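Local coordinates for lipoxygenase (Cyanothece sp., PDB 5EK8), which probably adds molecular oxygen to polyunsaturated fatty acids as a 9R-lipoxygenase, using a non-heme iron centre, at residues N574-S588 / A611-K625. Sequence-based numbering, arbitrary orientation.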
loop_
_atom_site.group_PDB
_atom_site.type_symbol
_atom_site.label_atom_id
_atom_site.label_comp_id
_atom_site.label_asym_id
_atom_site.label_seq_id
_atom_site.Cartn_x
_atom_site.Cartn_y
_atom_site.Cartn_z
ATOM N N ASN A 574 6.187 7.116 2.149
ATOM C CA ASN A 574 6.929 6.087 2.869
ATOM C C ASN A 574 8.389 6.456 3.114
ATOM O O ASN A 574 8.888 6.330 4.229
ATOM C CB ASN A 574 6.853 4.761 2.113
ATOM C CG ASN A 574 7.521 3.631 2.854
ATOM O OD1 ASN A 574 6.923 3.022 3.743
ATOM N ND2 ASN A 574 8.768 3.335 2.490
ATOM N N ASP A 575 9.071 6.923 2.073
ATOM C CA ASP A 575 10.496 7.216 2.180
ATOM C C ASP A 575 10.758 8.542 2.888
ATOM O O ASP A 575 11.911 8.934 3.072
ATOM C CB ASP A 575 11.150 7.225 0.796
ATOM C CG ASP A 575 11.079 5.868 0.097
ATOM O OD1 ASP A 575 10.661 4.876 0.737
ATOM O OD2 ASP A 575 11.450 5.798 -1.098
ATOM N N SER A 576 9.692 9.226 3.291
ATOM C CA SER A 576 9.830 10.479 4.026
ATOM C C SER A 576 9.626 10.259 5.517
ATOM O O SER A 576 9.660 11.207 6.307
ATOM C CB SER A 576 8.836 11.524 3.520
ATOM O OG SER A 576 9.067 11.842 2.159
ATOM N N GLN A 577 9.412 9.004 5.898
ATOM C CA GLN A 577 9.122 8.675 7.289
ATOM C C GLN A 577 10.307 8.983 8.209
ATOM O O GLN A 577 10.127 9.517 9.303
ATOM C CB GLN A 577 8.711 7.205 7.414
ATOM C CG GLN A 577 7.277 6.926 6.992
ATOM C CD GLN A 577 6.930 5.448 7.027
ATOM O OE1 GLN A 577 7.554 4.636 6.342
ATOM N NE2 GLN A 577 5.929 5.092 7.823
ATOM N N SER A 578 11.518 8.664 7.769
ATOM C CA SER A 578 12.698 8.990 8.564
ATOM C C SER A 578 12.921 10.490 8.639
ATOM O O SER A 578 13.243 11.023 9.701
ATOM C CB SER A 578 13.944 8.319 7.994
ATOM O OG SER A 578 14.340 7.243 8.821
ATOM N N ASP A 579 12.737 11.162 7.507
ATOM C CA ASP A 579 12.994 12.594 7.412
ATOM C C ASP A 579 12.086 13.405 8.322
ATOM O O ASP A 579 12.454 14.487 8.775
ATOM C CB ASP A 579 12.826 13.074 5.969
ATOM C CG ASP A 579 13.773 12.385 5.014
ATOM O OD1 ASP A 579 14.691 11.684 5.487
ATOM O OD2 ASP A 579 13.605 12.549 3.788
ATOM N N GLU A 580 10.897 12.882 8.590
ATOM C CA GLU A 580 9.940 13.611 9.403
ATOM C C GLU A 580 9.936 13.128 10.846
ATOM O O GLU A 580 9.774 13.922 11.767
ATOM C CB GLU A 580 8.531 13.494 8.814
ATOM C CG GLU A 580 7.809 14.824 8.719
ATOM C CD GLU A 580 8.423 15.747 7.676
ATOM O OE1 GLU A 580 8.695 15.278 6.547
ATOM O OE2 GLU A 580 8.637 16.941 7.987
ATOM N N GLY A 581 10.120 11.828 11.046
ATOM C CA GLY A 581 9.931 11.252 12.364
ATOM C C GLY A 581 11.083 10.447 12.927
ATOM O O GLY A 581 10.919 9.766 13.938
ATOM N N GLY A 582 12.245 10.525 12.284
ATOM C CA GLY A 582 13.423 9.813 12.750
ATOM C C GLY A 582 14.011 10.384 14.029
ATOM O O GLY A 582 14.659 9.672 14.794
ATOM N N GLU A 583 13.777 11.673 14.264
ATOM C CA GLU A 583 14.295 12.348 15.450
ATOM C C GLU A 583 13.186 12.664 16.456
ATOM O O GLU A 583 12.303 13.480 16.193
ATOM C CB GLU A 583 15.022 13.632 15.055
ATOM C CG GLU A 583 15.503 14.452 16.235
ATOM C CD GLU A 583 16.163 15.752 15.815
ATOM O OE1 GLU A 583 15.776 16.301 14.758
ATOM O OE2 GLU A 583 17.075 16.217 16.539
ATOM N N LEU A 584 13.270 12.015 17.614
ATOM C CA LEU A 584 12.242 12.073 18.651
ATOM C C LEU A 584 11.957 13.479 19.164
ATOM O O LEU A 584 10.801 13.839 19.405
ATOM C CB LEU A 584 12.648 11.179 19.823
ATOM C CG LEU A 584 12.894 9.715 19.453
ATOM C CD1 LEU A 584 13.861 9.055 20.428
ATOM C CD2 LEU A 584 11.574 8.962 19.414
ATOM N N ALA A 585 13.005 14.277 19.332
ATOM C CA ALA A 585 12.831 15.628 19.854
ATOM C C ALA A 585 12.012 16.499 18.898
ATOM O O ALA A 585 11.364 17.466 19.306
ATOM C CB ALA A 585 14.182 16.264 20.123
ATOM N N TYR A 586 12.049 16.138 17.621
ATOM C CA TYR A 586 11.465 16.954 16.567
ATOM C C TYR A 586 10.050 16.508 16.212
ATOM O O TYR A 586 9.206 17.321 15.822
ATOM C CB TYR A 586 12.364 16.904 15.331
ATOM C CG TYR A 586 11.795 17.574 14.106
ATOM C CD1 TYR A 586 11.747 18.957 14.002
ATOM C CD2 TYR A 586 11.315 16.821 13.042
ATOM C CE1 TYR A 586 11.227 19.572 12.874
ATOM C CE2 TYR A 586 10.800 17.425 11.911
ATOM C CZ TYR A 586 10.761 18.800 11.828
ATOM O OH TYR A 586 10.237 19.400 10.704
ATOM N N ASN A 587 9.792 15.215 16.362
ATOM C CA ASN A 587 8.507 14.669 15.966
ATOM C C ASN A 587 8.190 13.309 16.574
ATOM O O ASN A 587 9.086 12.542 16.916
ATOM C CB ASN A 587 8.439 14.568 14.445
ATOM C CG ASN A 587 7.082 14.964 13.902
ATOM O OD1 ASN A 587 6.111 15.046 14.651
ATOM N ND2 ASN A 587 7.008 15.213 12.596
ATOM N N SER A 588 6.899 13.033 16.718
ATOM C CA SER A 588 6.421 11.731 17.163
ATOM C C SER A 588 4.960 11.552 16.751
ATOM O O SER A 588 4.342 12.469 16.203
ATOM C CB SER A 588 6.581 11.576 18.674
ATOM O OG SER A 588 6.007 12.672 19.358
ATOM N N ALA A 611 9.415 5.295 22.131
ATOM C CA ALA A 611 10.421 6.061 21.399
ATOM C C ALA A 611 11.284 5.157 20.523
ATOM O O ALA A 611 11.425 5.364 19.300
ATOM C CB ALA A 611 11.291 6.837 22.368
ATOM N N THR A 612 11.860 4.145 21.160
ATOM C CA THR A 612 12.719 3.224 20.445
ATOM C C THR A 612 11.934 2.512 19.353
ATOM O O THR A 612 12.447 2.333 18.252
ATOM C CB THR A 612 13.384 2.190 21.384
ATOM O OG1 THR A 612 14.210 1.307 20.612
ATOM C CG2 THR A 612 12.357 1.381 22.155
ATOM N N ASN A 613 10.686 2.139 19.632
ATOM C CA ASN A 613 9.887 1.488 18.600
ATOM C C ASN A 613 9.575 2.429 17.438
ATOM O O ASN A 613 9.566 2.008 16.279
ATOM C CB ASN A 613 8.600 0.924 19.195
ATOM C CG ASN A 613 8.825 -0.398 19.897
ATOM O OD1 ASN A 613 8.775 -1.461 19.276
ATOM N ND2 ASN A 613 9.098 -0.339 21.195
ATOM N N GLN A 614 9.332 3.701 17.750
ATOM C CA GLN A 614 9.131 4.727 16.727
ATOM C C GLN A 614 10.304 4.766 15.758
ATOM O O GLN A 614 10.149 4.519 14.546
ATOM C CB GLN A 614 8.949 6.106 17.368
ATOM C CG GLN A 614 8.907 7.262 16.366
ATOM C CD GLN A 614 8.843 8.626 17.043
ATOM O OE1 GLN A 614 8.482 8.732 18.216
ATOM N NE2 GLN A 614 9.198 9.676 16.307
ATOM N N VAL A 615 11.485 5.061 16.301
ATOM C CA VAL A 615 12.679 5.179 15.470
ATOM C C VAL A 615 12.976 3.874 14.723
ATOM O O VAL A 615 13.306 3.882 13.531
ATOM C CB VAL A 615 13.901 5.585 16.305
ATOM C CG1 VAL A 615 15.103 5.834 15.398
ATOM C CG2 VAL A 615 13.578 6.824 17.130
ATOM N N TYR A 616 12.833 2.756 15.427
ATOM C CA TYR A 616 13.056 1.440 14.839
ATOM C C TYR A 616 12.193 1.213 13.604
ATOM O O TYR A 616 12.708 0.917 12.525
ATOM C CB TYR A 616 12.783 0.342 15.867
ATOM C CG TYR A 616 12.814 -1.057 15.298
ATOM C CD1 TYR A 616 14.014 -1.663 14.961
ATOM C CD2 TYR A 616 11.639 -1.777 15.108
ATOM C CE1 TYR A 616 14.043 -2.938 14.442
ATOM C CE2 TYR A 616 11.660 -3.059 14.594
ATOM C CZ TYR A 616 12.866 -3.633 14.260
ATOM O OH TYR A 616 12.907 -4.906 13.744
ATOM N N ILE A 617 10.883 1.365 13.768
ATOM C CA ILE A 617 9.948 1.117 12.682
ATOM C C ILE A 617 10.188 2.060 11.513
ATOM O O ILE A 617 10.187 1.622 10.364
ATOM C CB ILE A 617 8.481 1.247 13.149
ATOM C CG1 ILE A 617 8.113 0.082 14.066
ATOM C CG2 ILE A 617 7.532 1.256 11.958
ATOM C CD1 ILE A 617 8.214 -1.265 13.386
ATOM N N PHE A 618 10.397 3.346 11.787
ATOM C CA PHE A 618 10.612 4.281 10.681
ATOM C C PHE A 618 11.865 3.911 9.884
ATOM O O PHE A 618 11.839 3.842 8.642
ATOM C CB PHE A 618 10.713 5.716 11.193
ATOM C CG PHE A 618 9.408 6.287 11.642
ATOM C CD1 PHE A 618 8.213 5.772 11.169
ATOM C CD2 PHE A 618 9.370 7.339 12.535
ATOM C CE1 PHE A 618 7.002 6.293 11.583
ATOM C CE2 PHE A 618 8.160 7.870 12.952
ATOM C CZ PHE A 618 6.975 7.344 12.477
ATOM N N SER A 619 12.949 3.649 10.612
ATOM C CA SER A 619 14.235 3.304 10.011
ATOM C C SER A 619 14.175 2.005 9.211
ATOM O O SER A 619 14.813 1.877 8.164
ATOM C CB SER A 619 15.301 3.198 11.096
ATOM O OG SER A 619 15.221 4.305 11.978
ATOM N N VAL A 620 13.405 1.044 9.710
ATOM C CA VAL A 620 13.199 -0.216 9.004
ATOM C C VAL A 620 12.397 0.000 7.724
ATOM O O VAL A 620 12.819 -0.404 6.639
ATOM C CB VAL A 620 12.471 -1.254 9.890
ATOM C CG1 VAL A 620 11.781 -2.315 9.033
ATOM C CG2 VAL A 620 13.440 -1.894 10.873
ATOM N N LEU A 621 11.245 0.651 7.862
ATOM C CA LEU A 621 10.318 0.836 6.752
ATOM C C LEU A 621 10.925 1.637 5.604
ATOM O O LEU A 621 10.652 1.349 4.438
ATOM C CB LEU A 621 9.033 1.514 7.234
ATOM C CG LEU A 621 8.079 0.672 8.088
ATOM C CD1 LEU A 621 6.752 1.401 8.293
ATOM C CD2 LEU A 621 7.858 -0.702 7.467
ATOM N N ASN A 622 11.737 2.642 5.912
ATOM C CA ASN A 622 12.371 3.384 4.828
ATOM C C ASN A 622 13.726 2.774 4.442
ATOM O O ASN A 622 14.271 3.082 3.381
ATOM C CB ASN A 622 12.507 4.870 5.200
ATOM C CG ASN A 622 13.938 5.273 5.557
ATOM O OD1 ASN A 622 14.590 4.660 6.410
ATOM N ND2 ASN A 622 14.426 6.323 4.902
ATOM N N GLY A 623 14.254 1.897 5.296
ATOM C CA GLY A 623 15.540 1.264 5.051
ATOM C C GLY A 623 15.487 0.113 4.059
ATOM O O GLY A 623 16.491 -0.223 3.430
ATOM N N ILE A 624 14.314 -0.500 3.930
ATOM C CA ILE A 624 14.097 -1.564 2.953
ATOM C C ILE A 624 13.636 -0.959 1.631
ATOM O O ILE A 624 12.526 -0.429 1.538
ATOM C CB ILE A 624 13.053 -2.586 3.448
ATOM C CG1 ILE A 624 13.475 -3.179 4.793
ATOM C CG2 ILE A 624 12.858 -3.689 2.425
ATOM C CD1 ILE A 624 12.366 -3.907 5.510
ATOM N N LYS A 625 14.481 -1.039 0.608
ATOM C CA LYS A 625 14.207 -0.339 -0.640
ATOM C C LYS A 625 14.430 -1.205 -1.876
ATOM O O LYS A 625 15.346 -0.960 -2.655
ATOM C CB LYS A 625 15.069 0.925 -0.723
ATOM C CG LYS A 625 14.524 1.994 -1.657
ATOM C CD LYS A 625 15.085 3.360 -1.309
ATOM C CE LYS A 625 14.320 4.465 -2.019
ATOM N NZ LYS A 625 14.680 5.806 -1.482
#
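The ring of Phe618 has the carbonyl O of Gln577 over one face and the carbonyl O of Gly581 at its edge, in the ring plane. The Gln577 side chain crosses the ring at about a right angle, its amide plane turned 50° from it; CB lies 4.0 Å from Phe618 CD1, and OE1 packs on Leu621 CB. Its NE2 is hydrogen-bonded to Glu355 of helix 337-377.

Next along, Gln614 reaches out fully extended, CG anti to the backbone N (chi1 173°), and spends its NE2 on two carbonyls, Gly581 O and Asn587 O, each 2.9 Å away. The Asn587 oxygen lies in the Gln614 amide plane, with a fairly straight N-H...O angle of 163°. The Gln614 and Leu584 side chains run past one another in opposite senses, with OE1 against Leu584 CD2, which also packs on Ala611 CB at 3.6 Å and on Val615 CG2.

At the other end Asn574, an iron-site residue, gives ND2 to Asp575 OD1 (3.0 Å) and, weakly, to Leu621 O. Asp575 also pairs with Arg663 and, in a long salt bridge, with Lys625.

Asp575 is thus probably the second-shell residue that limits how the Asn574 amide can turn, helped weakly by helix 608-623, and the flanking cations probably favour a charged Asp575.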